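Long-range contacts in glycoside Hydrolase (Bacteroides uniformis, PDB 5T9X), which probably hydrolyses agarose as a family 16 glycoside hydrolase, within an agarose-degrading pathway of a human gut bacterium: residues 74-79 against 329-334; 194-199 against 306-311; 125-130 against 146-151. One frame throughout, in Å; residues are numbered along the deposited sequence.

Contact 1 of 3, residues 74-79 against 329-334. With NA (sodium ion), chain D.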
ATOM      1  N   ASP A  74      -0.882   6.961 -13.134  1.00 20.52           N
ATOM      2  CA  ASP A  74       0.292   7.823 -13.255  1.00 21.40           C
ATOM      3  C   ASP A  74       1.528   6.991 -13.510  1.00 22.44           C
ATOM      4  O   ASP A  74       1.817   6.077 -12.742  1.00 23.14           O
ATOM      5  CB  ASP A  74       0.485   8.693 -11.993  1.00 20.90           C
ATOM      6  CG  ASP A  74       1.291   9.998 -12.268  1.00 21.88           C
ATOM      7  OD1 ASP A  74       2.061  10.061 -13.263  1.00 21.30           O
ATOM      8  OD2 ASP A  74       1.168  10.976 -11.485  1.00 22.43           O
ATOM      9  N   ASP A  75       2.254   7.319 -14.579  1.00 23.91           N
ATOM     10  CA  ASP A  75       3.561   6.719 -14.850  1.00 26.22           C
ATOM     11  C   ASP A  75       4.746   7.439 -14.163  1.00 26.25           C
ATOM     12  O   ASP A  75       5.907   6.986 -14.240  1.00 27.01           O
ATOM     13  CB  ASP A  75       3.791   6.562 -16.360  1.00 28.92           C
ATOM     14  CG  ASP A  75       3.927   7.891 -17.113  1.00 30.62           C
ATOM     15  OD1 ASP A  75       4.209   8.956 -16.513  1.00 34.10           O
ATOM     16  OD2 ASP A  75       3.788   7.853 -18.351  1.00 34.35           O
ATOM     17  N   PHE A  76       4.459   8.561 -13.514  1.00 26.22           N
ATOM     18  CA  PHE A  76       5.435   9.305 -12.735  1.00 27.66           C
ATOM     19  C   PHE A  76       6.698   9.730 -13.501  1.00 29.06           C
ATOM     20  O   PHE A  76       7.747   9.861 -12.894  1.00 30.55           O
ATOM     21  CB  PHE A  76       5.824   8.505 -11.492  1.00 26.39           C
ATOM     22  CG  PHE A  76       4.692   8.264 -10.541  1.00 25.84           C
ATOM     23  CD1 PHE A  76       4.093   9.333  -9.861  1.00 26.32           C
ATOM     24  CD2 PHE A  76       4.279   6.983 -10.241  1.00 25.01           C
ATOM     25  CE1 PHE A  76       3.076   9.113  -8.947  1.00 24.98           C
ATOM     26  CE2 PHE A  76       3.256   6.764  -9.332  1.00 24.49           C
ATOM     27  CZ  PHE A  76       2.644   7.828  -8.701  1.00 24.50           C
ATOM     28  N   ASN A  77       6.601   9.956 -14.816  1.00 31.45           N
ATOM     29  CA  ASN A  77       7.768  10.355 -15.629  1.00 34.61           C
ATOM     30  C   ASN A  77       7.786  11.885 -15.777  1.00 34.67           C
ATOM     31  O   ASN A  77       7.468  12.448 -16.832  1.00 40.48           O
ATOM     32  CB  ASN A  77       7.806   9.607 -16.988  1.00 36.74           C
ATOM     33  CG  ASN A  77       7.970   8.063 -16.833  1.00 39.63           C
ATOM     34  OD1 ASN A  77       8.405   7.535 -15.789  1.00 38.63           O
ATOM     35  ND2 ASN A  77       7.623   7.333 -17.894  1.00 40.66           N
ATOM     36  N   TYR A  78       8.104  12.530 -14.663  1.00 31.86           N
ATOM     37  CA  TYR A  78       8.234  13.978 -14.538  1.00 29.63           C
ATOM     38  C   TYR A  78       9.032  14.256 -13.259  1.00 30.89           C
ATOM     39  O   TYR A  78       9.473  13.320 -12.576  1.00 32.26           O
ATOM     40  CB  TYR A  78       6.857  14.662 -14.495  1.00 29.21           C
ATOM     41  CG  TYR A  78       5.882  14.136 -13.441  1.00 28.77           C
ATOM     42  CD1 TYR A  78       5.954  14.561 -12.088  1.00 28.59           C
ATOM     43  CD2 TYR A  78       4.870  13.246 -13.795  1.00 26.47           C
ATOM     44  CE1 TYR A  78       5.050  14.080 -11.130  1.00 28.44           C
ATOM     45  CE2 TYR A  78       3.975  12.755 -12.856  1.00 27.10           C
ATOM     46  CZ  TYR A  78       4.056  13.162 -11.522  1.00 27.79           C
ATOM     47  OH  TYR A  78       3.140  12.668 -10.611  1.00 24.72           O
ATOM     48  N   THR A  79       9.238  15.527 -12.936  1.00 32.92           N
ATOM     49  CA  THR A  79       9.992  15.915 -11.745  1.00 33.43           C
ATOM     50  C   THR A  79       9.082  16.625 -10.784  1.00 32.08           C
ATOM     51  O   THR A  79       8.288  17.472 -11.203  1.00 30.56           O
ATOM     52  CB  THR A  79      11.186  16.816 -12.109  1.00 35.50           C
ATOM     53  OG1 THR A  79      12.220  15.976 -12.604  1.00 34.33           O
ATOM     54  CG2 THR A  79      11.771  17.557 -10.876  1.00 39.49           C
ATOM     55  N   PHE A 329      11.067   3.816  -0.637  1.00 25.18           N
ATOM     56  CA  PHE A 329      10.087   3.025  -1.410  1.00 23.78           C
ATOM     57  C   PHE A 329       9.905   3.703  -2.766  1.00 22.41           C
ATOM     58  O   PHE A 329       9.773   4.940  -2.817  1.00 21.29           O
ATOM     59  CB  PHE A 329       8.766   2.983  -0.628  1.00 24.11           C
ATOM     60  CG  PHE A 329       7.692   2.126  -1.225  1.00 24.24           C
ATOM     61  CD1 PHE A 329       7.975   0.983  -1.931  1.00 25.60           C
ATOM     62  CD2 PHE A 329       6.359   2.451  -0.999  1.00 25.46           C
ATOM     63  CE1 PHE A 329       6.962   0.201  -2.461  1.00 27.00           C
ATOM     64  CE2 PHE A 329       5.329   1.675  -1.506  1.00 25.46           C
ATOM     65  CZ  PHE A 329       5.629   0.546  -2.246  1.00 27.34           C
ATOM     66  N   LEU A 330       9.930   2.901  -3.836  1.00 21.44           N
ATOM     67  CA  LEU A 330       9.870   3.377  -5.237  1.00 21.77           C
ATOM     68  C   LEU A 330       8.665   2.798  -5.928  1.00 21.78           C
ATOM     69  O   LEU A 330       8.455   1.588  -5.888  1.00 21.94           O
ATOM     70  CB  LEU A 330      11.088   2.919  -6.036  1.00 22.15           C
ATOM     71  CG  LEU A 330      12.452   3.409  -5.548  1.00 24.03           C
ATOM     72  CD1 LEU A 330      13.627   2.819  -6.325  1.00 23.50           C
ATOM     73  CD2 LEU A 330      12.483   4.932  -5.589  1.00 25.25           C
ATOM     74  N   VAL A 331       7.874   3.654  -6.564  1.00 21.65           N
ATOM     75  CA  VAL A 331       6.784   3.208  -7.394  1.00 21.98           C
ATOM     76  C   VAL A 331       6.978   3.838  -8.748  1.00 22.14           C
ATOM     77  O   VAL A 331       6.951   5.069  -8.897  1.00 22.53           O
ATOM     78  CB  VAL A 331       5.424   3.592  -6.817  1.00 23.36           C
ATOM     79  CG1 VAL A 331       4.312   3.276  -7.815  1.00 23.21           C
ATOM     80  CG2 VAL A 331       5.194   2.843  -5.510  1.00 24.99           C
ATOM     81  N   ASP A 332       7.164   2.965  -9.729  1.00 22.27           N
ATOM     82  CA  ASP A 332       7.495   3.336 -11.100  1.00 21.91           C
ATOM     83  C   ASP A 332       6.235   3.786 -11.780  1.00 20.20           C
ATOM     84  O   ASP A 332       6.242   4.740 -12.546  1.00 19.39           O
ATOM     85  CB  ASP A 332       8.083   2.104 -11.805  1.00 23.91           C
ATOM     86  CG  ASP A 332       8.585   2.375 -13.224  1.00 25.61           C
ATOM     87  OD1 ASP A 332       8.553   3.533 -13.741  1.00 26.68           O
ATOM     88  OD2 ASP A 332       8.992   1.364 -13.839  1.00 28.46           O
ATOM     89  N   TRP A 333       5.161   3.060 -11.537  1.00 19.27           N
ATOM     90  CA  TRP A 333       3.857   3.479 -11.994  1.00 18.41           C
ATOM     91  C   TRP A 333       2.725   2.821 -11.224  1.00 18.45           C
ATOM     92  O   TRP A 333       2.899   1.774 -10.539  1.00 16.76           O
ATOM     93  CB  TRP A 333       3.677   3.195 -13.496  1.00 17.81           C
ATOM     94  CG  TRP A 333       4.036   1.833 -14.037  1.00 17.24           C
ATOM     95  CD1 TRP A 333       5.122   1.547 -14.763  1.00 17.59           C
ATOM     96  CD2 TRP A 333       3.270   0.616 -13.972  1.00 17.67           C
ATOM     97  NE1 TRP A 333       5.122   0.233 -15.147  1.00 18.52           N
ATOM     98  CE2 TRP A 333       3.991  -0.362 -14.673  1.00 18.06           C
ATOM     99  CE3 TRP A 333       2.056   0.255 -13.378  1.00 17.74           C
ATOM    100  CZ2 TRP A 333       3.549  -1.667 -14.803  1.00 18.14           C
ATOM    101  CZ3 TRP A 333       1.612  -1.046 -13.507  1.00 17.83           C
ATOM    102  CH2 TRP A 333       2.358  -1.994 -14.214  1.00 18.02           C
ATOM    103  N   ILE A 334       1.556   3.427 -11.401  1.00 19.35           N
ATOM    104  CA  ILE A 334       0.313   2.894 -10.881  1.00 20.98           C
ATOM    105  C   ILE A 334      -0.780   3.138 -11.913  1.00 20.60           C
ATOM    106  O   ILE A 334      -0.972   4.268 -12.358  1.00 19.83           O
ATOM    107  CB  ILE A 334      -0.023   3.483  -9.491  1.00 22.73           C
ATOM    108  CG1 ILE A 334      -1.245   2.797  -8.913  1.00 24.43           C
ATOM    109  CG2 ILE A 334      -0.252   4.994  -9.532  1.00 22.77           C
ATOM    110  CD1 ILE A 334      -1.450   3.158  -7.453  1.00 26.11           C
TER
HETATM  111 NA    NA D 401       7.689   5.463 -14.314  1.00 11.86          NA
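A sodium site joins the loop 74-79 to the first half of strand 329-341, with Asp75 and Asn77 reaching the ion from the loop and Asp332 from the strand. Asp332 binds twice, through its backbone O and through OD1, which lies 2.2 Å from the sodium. Its CG is anti to the backbone N (chi1 -175°) and therefore beside the carbonyl carbon, which lets carboxylate and backbone oxygen chelate one ion. Asp75 contributes its backbone O at 2.4 Å from the sodium, and Asn77 the amide oxygen OD1 at 2.6 Å. Asp75 O and Asp332 O stand only 2.8 Å apart, a closeness of two acceptors that the shared cation explains. Gly118 O and both carboxylate oxygens of Glu51 complete seven bonds. Two Asx turns shape the loop: Asp74 OD1 accepts from Phe76 N, and Asp75 OD1 from Asn77 N, each donor arriving from above its carboxylate plane. The hydroxyl of Tyr78 meets Asp74 OD2 on the syn side, somewhat out of the carboxylate plane; Trp92 NE1 is hydrogen-bonded to the same oxygen. Beside the ion, Asp74 and Ile334 form one antiparallel hydrogen-bonded pair, with Asp74 N 2.8 Å from Ile334 O and Ile334 N 3.0 Å from Asp74 O. The Phe76 ring, turned to the strand, carries Asp74 CB over the centre of one face, while its CE2 rests 3.9 Å from both Val331 CG1 and Ile334 CG2. Opposite Tyr167 the strand carries a classic beta bulge, made by Asp332 and Trp333. The whole is a worked example of a loop pinned to a sandwich strand by a cation, consistent with the metal site found in many family 16 beta-jelly-roll enzymes.

Contact 2 of 3, residues 194-199 against 306-311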
ATOM      1  N   GLU A 194       1.186  -4.601   1.211  1.00 27.20           N
ATOM      2  CA  GLU A 194       1.787  -4.285   2.518  1.00 28.33           C
ATOM      3  C   GLU A 194       2.954  -5.264   2.686  1.00 25.27           C
ATOM      4  O   GLU A 194       2.769  -6.469   2.601  1.00 23.29           O
ATOM      5  CB  GLU A 194       0.744  -4.379   3.633  1.00 30.08           C
ATOM      6  CG  GLU A 194       1.287  -4.149   5.029  1.00 33.41           C
ATOM      7  CD  GLU A 194       0.191  -4.087   6.088  1.00 36.99           C
ATOM      8  OE1 GLU A 194      -0.657  -5.011   6.137  1.00 39.24           O
ATOM      9  OE2 GLU A 194       0.204  -3.129   6.897  1.00 40.21           O
ATOM     10  N   ALA A 195       4.162  -4.731   2.820  1.00 24.06           N
ATOM     11  CA  ALA A 195       5.366  -5.556   2.810  1.00 23.91           C
ATOM     12  C   ALA A 195       6.487  -4.948   3.641  1.00 24.09           C
ATOM     13  O   ALA A 195       6.578  -3.725   3.800  1.00 23.52           O
ATOM     14  CB  ALA A 195       5.834  -5.811   1.384  1.00 23.41           C
ATOM     15  N   TYR A 196       7.310  -5.835   4.188  1.00 25.12           N
ATOM     16  CA  TYR A 196       8.507  -5.472   4.957  1.00 27.23           C
ATOM     17  C   TYR A 196       9.678  -6.109   4.219  1.00 26.15           C
ATOM     18  O   TYR A 196       9.722  -7.334   4.069  1.00 25.44           O
ATOM     19  CB  TYR A 196       8.390  -6.006   6.391  1.00 28.31           C
ATOM     20  CG  TYR A 196       7.040  -5.695   6.971  1.00 28.93           C
ATOM     21  CD1 TYR A 196       6.792  -4.463   7.547  1.00 28.80           C
ATOM     22  CD2 TYR A 196       5.998  -6.593   6.876  1.00 30.44           C
ATOM     23  CE1 TYR A 196       5.549  -4.138   8.060  1.00 29.64           C
ATOM     24  CE2 TYR A 196       4.745  -6.277   7.378  1.00 32.81           C
ATOM     25  CZ  TYR A 196       4.526  -5.041   7.982  1.00 31.90           C
ATOM     26  OH  TYR A 196       3.288  -4.692   8.482  1.00 31.12           O
ATOM     27  N   GLY A 197      10.574  -5.278   3.705  1.00 24.06           N
ATOM     28  CA  GLY A 197      11.641  -5.771   2.858  1.00 25.88           C
ATOM     29  C   GLY A 197      12.972  -6.150   3.487  1.00 26.24           C
ATOM     30  O   GLY A 197      13.781  -6.811   2.830  1.00 27.79           O
ATOM     31  N   SER A 198      13.217  -5.748   4.727  1.00 26.90           N
ATOM     32  CA  SER A 198      14.519  -6.008   5.380  1.00 28.42           C
ATOM     33  C   SER A 198      14.687  -7.456   5.815  1.00 28.48           C
ATOM     34  O   SER A 198      13.690  -8.141   6.061  1.00 27.34           O
ATOM     35  CB  SER A 198      14.713  -5.088   6.579  1.00 28.61           C
ATOM     36  OG  SER A 198      15.747  -5.539   7.397  1.00 30.93           O
ATOM     37  N   ASP A 199      15.945  -7.915   5.890  1.00 29.32           N
ATOM     38  CA  ASP A 199      16.265  -9.230   6.476  1.00 30.45           C
ATOM     39  C   ASP A 199      16.111  -9.253   7.970  1.00 29.82           C
ATOM     40  O   ASP A 199      15.957 -10.319   8.530  1.00 29.73           O
ATOM     41  CB  ASP A 199      17.681  -9.698   6.151  1.00 32.15           C
ATOM     42  CG  ASP A 199      17.859 -10.047   4.676  1.00 36.06           C
ATOM     43  OD1 ASP A 199      16.947 -10.682   4.072  1.00 35.36           O
ATOM     44  OD2 ASP A 199      18.904  -9.663   4.094  1.00 38.74           O
ATOM     45  N   GLN A 306       5.308   0.899  11.766  1.00 30.45           N
ATOM     46  CA  GLN A 306       4.059   0.453  12.377  1.00 30.33           C
ATOM     47  C   GLN A 306       4.240   0.139  13.847  1.00 29.12           C
ATOM     48  O   GLN A 306       5.258  -0.425  14.218  1.00 32.73           O
ATOM     49  CB  GLN A 306       3.520  -0.762  11.650  1.00 30.24           C
ATOM     50  CG  GLN A 306       2.960  -0.422  10.282  1.00 30.23           C
ATOM     51  CD  GLN A 306       2.593  -1.652   9.477  1.00 30.11           C
ATOM     52  OE1 GLN A 306       3.014  -2.763   9.786  1.00 29.72           O
ATOM     53  NE2 GLN A 306       1.822  -1.452   8.420  1.00 32.11           N
ATOM     54  N   SER A 307       3.246   0.493  14.661  1.00 27.36           N
ATOM     55  CA  SER A 307       3.347   0.432  16.129  1.00 27.81           C
ATOM     56  C   SER A 307       3.692  -0.942  16.697  1.00 27.73           C
ATOM     57  O   SER A 307       4.648  -1.081  17.444  1.00 27.62           O
ATOM     58  CB  SER A 307       2.054   0.938  16.766  1.00 26.40           C
ATOM     59  OG  SER A 307       1.744   2.219  16.256  1.00 25.40           O
ATOM     60  N   TRP A 308       2.902  -1.938  16.334  1.00 30.14           N
ATOM     61  CA  TRP A 308       3.085  -3.329  16.788  1.00 31.71           C
ATOM     62  C   TRP A 308       4.464  -3.920  16.474  1.00 32.41           C
ATOM     63  O   TRP A 308       4.971  -4.795  17.203  1.00 34.43           O
ATOM     64  CB  TRP A 308       1.980  -4.211  16.210  1.00 35.77           C
ATOM     65  CG  TRP A 308       1.905  -4.241  14.683  1.00 40.89           C
ATOM     66  CD1 TRP A 308       1.369  -3.277  13.847  1.00 43.34           C
ATOM     67  CD2 TRP A 308       2.355  -5.301  13.827  1.00 42.45           C
ATOM     68  NE1 TRP A 308       1.483  -3.677  12.535  1.00 44.44           N
ATOM     69  CE2 TRP A 308       2.084  -4.911  12.492  1.00 43.48           C
ATOM     70  CE3 TRP A 308       2.965  -6.553  14.059  1.00 46.05           C
ATOM     71  CZ2 TRP A 308       2.411  -5.727  11.381  1.00 45.95           C
ATOM     72  CZ3 TRP A 308       3.303  -7.374  12.944  1.00 45.20           C
ATOM     73  CH2 TRP A 308       3.022  -6.948  11.626  1.00 45.88           C
ATOM     74  N   ARG A 309       5.074  -3.443  15.394  1.00 31.57           N
ATOM     75  CA  ARG A 309       6.443  -3.815  15.063  1.00 29.02           C
ATOM     76  C   ARG A 309       7.450  -2.965  15.805  1.00 28.53           C
ATOM     77  O   ARG A 309       8.482  -3.466  16.252  1.00 27.41           O
ATOM     78  CB  ARG A 309       6.678  -3.700  13.573  1.00 27.31           C
ATOM     79  CG  ARG A 309       6.106  -4.887  12.834  1.00 26.81           C
ATOM     80  CD  ARG A 309       6.012  -4.611  11.359  1.00 25.96           C
ATOM     81  NE  ARG A 309       7.321  -4.322  10.790  1.00 25.31           N
ATOM     82  CZ  ARG A 309       8.215  -5.229  10.397  1.00 25.36           C
ATOM     83  NH1 ARG A 309       7.976  -6.537  10.504  1.00 25.40           N
ATOM     84  NH2 ARG A 309       9.367  -4.811   9.873  1.00 25.62           N
ATOM     85  N   ALA A 310       7.173  -1.674  15.914  1.00 27.22           N
ATOM     86  CA  ALA A 310       8.122  -0.763  16.556  1.00 28.00           C
ATOM     87  C   ALA A 310       8.273  -1.070  18.050  1.00 28.28           C
ATOM     88  O   ALA A 310       9.357  -1.010  18.621  1.00 26.93           O
ATOM     89  CB  ALA A 310       7.712   0.684  16.348  1.00 26.48           C
ATOM     90  N   ILE A 311       7.174  -1.428  18.674  1.00 29.71           N
ATOM     91  CA  ILE A 311       7.209  -1.735  20.080  1.00 32.37           C
ATOM     92  C   ILE A 311       8.023  -2.995  20.412  1.00 32.28           C
ATOM     93  O   ILE A 311       8.459  -3.145  21.538  1.00 34.77           O
ATOM     94  CB  ILE A 311       5.780  -1.800  20.628  1.00 31.93           C
ATOM     95  CG1 ILE A 311       5.788  -1.418  22.096  1.00 34.75           C
ATOM     96  CG2 ILE A 311       5.157  -3.150  20.353  1.00 29.68           C
ATOM     97  CD1 ILE A 311       4.400  -1.092  22.586  1.00 36.82           C
TER
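Tyr196, just beyond the end of strand 188-195, meets Gln306, Trp308 and Arg309 at the start of the short helix 307-310, on a beta-jelly-roll scaffold of the family 16 kind. Glu194 closes a Glu-Ile-Asp-Ile-Ile-Glu sequence that matches the family's catalytic signature, so this is probably the edge of the active site; a bound imidazole, probably from the crystallisation liquor, lies about 3 Å from the Glu194 side chain at the nearest atoms. The chief side-chain contact is a stack. The Arg309 guanidinium lies over one face of the Tyr196 ring with centres 3.8 Å apart and planes at 24°, an off-centre cation-pi stack. It gets there by a bend at its third torsion (chi3 60°), which carries NE to 3.3 Å from Tyr196 CE1, while NH2 is hydrogen-bonded to Thr174 O. Arg309 also serves a second ring, since its CG sits over one face of the Trp308 indole, offset toward the rim. That indole turns an edge to the phenol, and its CZ2 comes 3.2 Å from Tyr196 OH. Gln306, at the N-cap position, spreads its amide between two residues of the other segment. At one end OE1 approaches Tyr196 OH close to the phenol plane; the modelled separation is too short for a normal hydrogen bond, and its exact length is doubtful. At the other end NE2 has Glu304 as one of its acceptors. Glu194 is extended from its first torsion on (chi1 177°), which brings the carboxylate across to the amide with the two planes almost perpendicular, while OE1 turns to His216. OE2 accepts the amide N-H on its anti side, with Gln306 NE2 2.8 Å from Glu194 OE2.

Contact 3 of 3, residues 125-130 against 146-151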
ATOM      1  N   SER A 125      13.787   9.217   7.218  1.00 31.46           N
ATOM      2  CA  SER A 125      14.897   9.792   7.947  1.00 31.02           C
ATOM      3  C   SER A 125      14.507   9.925   9.390  1.00 30.87           C
ATOM      4  O   SER A 125      13.365   9.693   9.745  1.00 32.51           O
ATOM      5  CB  SER A 125      15.276  11.159   7.373  1.00 30.47           C
ATOM      6  OG  SER A 125      14.343  12.163   7.727  1.00 31.27           O
ATOM      7  N   ARG A 126      15.472  10.311  10.210  1.00 31.47           N
ATOM      8  CA  ARG A 126      15.238  10.632  11.604  1.00 31.87           C
ATOM      9  C   ARG A 126      16.259  11.684  12.026  1.00 33.74           C
ATOM     10  O   ARG A 126      17.422  11.358  12.248  1.00 31.24           O
ATOM     11  CB  ARG A 126      15.344   9.370  12.482  1.00 30.51           C
ATOM     12  CG  ARG A 126      15.055   9.639  13.947  1.00 28.58           C
ATOM     13  CD  ARG A 126      15.165   8.408  14.814  1.00 28.04           C
ATOM     14  NE  ARG A 126      14.200   7.372  14.455  1.00 28.26           N
ATOM     15  CZ  ARG A 126      14.480   6.082  14.242  1.00 29.01           C
ATOM     16  NH1 ARG A 126      15.704   5.602  14.377  1.00 28.34           N
ATOM     17  NH2 ARG A 126      13.508   5.237  13.893  1.00 30.97           N
ATOM     18  N   PRO A 127      15.836  12.947  12.153  1.00 37.97           N
ATOM     19  CA  PRO A 127      16.738  13.988  12.658  1.00 41.42           C
ATOM     20  C   PRO A 127      17.302  13.721  14.071  1.00 45.94           C
ATOM     21  O   PRO A 127      16.793  12.858  14.796  1.00 47.74           O
ATOM     22  CB  PRO A 127      15.848  15.230  12.703  1.00 40.26           C
ATOM     23  CG  PRO A 127      14.689  14.927  11.844  1.00 40.43           C
ATOM     24  CD  PRO A 127      14.478  13.462  11.934  1.00 39.08           C
ATOM     25  N   ASP A 128      18.342  14.460  14.455  1.00 50.99           N
ATOM     26  CA  ASP A 128      18.897  14.360  15.820  1.00 57.24           C
ATOM     27  C   ASP A 128      17.890  14.893  16.835  1.00 53.66           C
ATOM     28  O   ASP A 128      17.676  14.311  17.890  1.00 48.43           O
ATOM     29  CB  ASP A 128      20.196  15.173  15.953  1.00 62.04           C
ATOM     30  CG  ASP A 128      21.326  14.635  15.093  1.00 67.67           C
ATOM     31  OD1 ASP A 128      21.453  13.394  14.979  1.00 66.83           O
ATOM     32  OD2 ASP A 128      22.095  15.461  14.543  1.00 74.58           O
ATOM     33  N   ASP A 129      17.275  16.010  16.469  1.00 52.58           N
ATOM     34  CA  ASP A 129      16.300  16.705  17.300  1.00 51.97           C
ATOM     35  C   ASP A 129      14.849  16.155  17.226  1.00 47.37           C
ATOM     36  O   ASP A 129      13.931  16.816  17.697  1.00 46.85           O
ATOM     37  CB  ASP A 129      16.315  18.210  16.931  1.00 56.43           C
ATOM     38  CG  ASP A 129      16.082  18.460  15.428  1.00 64.17           C
ATOM     39  OD1 ASP A 129      16.870  17.921  14.610  1.00 67.02           O
ATOM     40  OD2 ASP A 129      15.131  19.188  15.066  1.00 69.11           O
ATOM     41  N   VAL A 130      14.612  14.974  16.655  1.00 42.00           N
ATOM     42  CA  VAL A 130      13.223  14.491  16.509  1.00 39.23           C
ATOM     43  C   VAL A 130      12.493  14.321  17.857  1.00 36.12           C
ATOM     44  O   VAL A 130      13.072  13.860  18.839  1.00 33.54           O
ATOM     45  CB  VAL A 130      13.146  13.152  15.733  1.00 37.41           C
ATOM     46  CG1 VAL A 130      13.616  11.976  16.583  1.00 35.26           C
ATOM     47  CG2 VAL A 130      11.731  12.912  15.231  1.00 37.99           C
ATOM     48  N   GLY A 146      10.582   9.538  17.115  1.00 29.93           N
ATOM     49  CA  GLY A 146       9.802   9.534  15.893  1.00 29.10           C
ATOM     50  C   GLY A 146      10.601   9.135  14.669  1.00 28.36           C
ATOM     51  O   GLY A 146      11.824   9.229  14.661  1.00 27.83           O
ATOM     52  N   THR A 147       9.893   8.675  13.645  1.00 26.98           N
ATOM     53  CA  THR A 147      10.493   8.309  12.386  1.00 27.14           C
ATOM     54  C   THR A 147       9.779   9.086  11.290  1.00 26.14           C
ATOM     55  O   THR A 147       8.594   8.920  11.111  1.00 26.73           O
ATOM     56  CB  THR A 147      10.351   6.812  12.177  1.00 28.10           C
ATOM     57  OG1 THR A 147      10.835   6.132  13.351  1.00 29.48           O
ATOM     58  CG2 THR A 147      11.134   6.382  10.974  1.00 28.79           C
ATOM     59  N   TYR A 148      10.490   9.967  10.597  1.00 25.26           N
ATOM     60  CA  TYR A 148       9.896  10.765   9.538  1.00 26.29           C
ATOM     61  C   TYR A 148       9.835   9.927   8.271  1.00 26.09           C
ATOM     62  O   TYR A 148      10.794   9.225   7.938  1.00 25.72           O
ATOM     63  CB  TYR A 148      10.730  12.002   9.225  1.00 28.31           C
ATOM     64  CG  TYR A 148      10.708  13.143  10.194  1.00 29.25           C
ATOM     65  CD1 TYR A 148      10.032  13.078  11.420  1.00 30.74           C
ATOM     66  CD2 TYR A 148      11.429  14.309   9.897  1.00 31.05           C
ATOM     67  CE1 TYR A 148      10.040  14.162  12.298  1.00 30.90           C
ATOM     68  CE2 TYR A 148      11.442  15.394  10.765  1.00 31.63           C
ATOM     69  CZ  TYR A 148      10.743  15.315  11.961  1.00 31.67           C
ATOM     70  OH  TYR A 148      10.752  16.390  12.805  1.00 32.62           O
ATOM     71  N   THR A 149       8.710  10.003   7.569  1.00 24.62           N
ATOM     72  CA  THR A 149       8.583   9.361   6.282  1.00 23.54           C
ATOM     73  C   THR A 149       7.497  10.064   5.492  1.00 21.91           C
ATOM     74  O   THR A 149       7.171  11.219   5.795  1.00 23.38           O
ATOM     75  CB  THR A 149       8.360   7.846   6.438  1.00 25.37           C
ATOM     76  OG1 THR A 149       8.519   7.209   5.172  1.00 24.44           O
ATOM     77  CG2 THR A 149       6.980   7.536   7.004  1.00 26.63           C
ATOM     78  N   GLY A 150       6.953   9.422   4.471  1.00 20.42           N
ATOM     79  CA  GLY A 150       5.970  10.081   3.604  1.00 20.33           C
ATOM     80  C   GLY A 150       4.691   9.320   3.320  1.00 19.57           C
ATOM     81  O   GLY A 150       4.641   8.117   3.468  1.00 20.11           O
ATOM     82  N   CYS A 151       3.670  10.053   2.894  1.00 19.65           N
ATOM     83  CA  CYS A 151       2.380   9.499   2.536  1.00 19.75           C
ATOM     84  C   CYS A 151       1.769  10.289   1.387  1.00 19.83           C
ATOM     85  O   CYS A 151       1.828  11.513   1.371  1.00 20.46           O
ATOM     86  CB  CYS A 151       1.452   9.564   3.738  1.00 19.66           C
ATOM     87  SG  CYS A 151      -0.074   8.633   3.547  1.00 20.86           S
TER
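Thr147 OG1 is held by two groups, the guanidinium of Arg126 and the carboxylate of Asp305. Arg126 NH2 donates to Thr147 OG1 over 2.9 Å, almost straight at 172°, and a few atoms back Arg126 NE gives its hydrogen to Gly146 O at 3.0 Å. Both acceptors lie at the guanidinium edge, practically in its plane, although Arg126 NE approaches Gly146 O from above the carbonyl plane. The chain runs straight out from the backbone and then bends at its third torsion (chi3 -62°), which turns that edge back onto the strand; NH1 is left to bond Pro316 O. With a leucine in place of Arg126, Gly146 O and Thr147 OG1 would probably each lose a donor from this loop, and Pro316 O its link to it. Ser125 and Tyr148 form a single antiparallel hydrogen-bonded bridge, Tyr148 N lying 3.0 Å from Ser125 O and Ser125 N 3.1 Å from Tyr148 O. At this bridge the loop 125-130 pairs briefly with strand 140-154, before the chain enters the hairpin 132-137/140-154 of one jelly-roll sheet. Away from the arginine, on one side of the Tyr148 ring lie aliphatic groups of the loop. Pro127 CD lies over the face in a CH-pi contact, 3.9 Å from the ring centroid, with Pro127 CG closest to the ring at Tyr148 CE2. The Val130 side chain lies alongside, pointing the other way from the Tyr148 side chain, and meets the ring obliquely through CG2, 3.6 Å from Tyr148 CE1; CG2 also touches Gly146 O.

From the N terminus, the chain first lays down the loop 74-79, which waits some 250 residues for strand 329-341 to close contact 1. Both other contacts lie inside that span. Contact 3 closes early, when strand 140-154 returns past the loop 125-130 after only 15 intervening residues. Contact 2 follows in series, opening at the end of strand 188-195 and closing over 100 residues later at helix 307-310. The two inner contacts therefore nest in contact 1 without crossing each other. Contacts 2 and 3 both reach the mixed sheet, with centres about 16 Å apart, whereas contact 1 lies on the antiparallel sheet, its centre about 24 Å from that of contact 2.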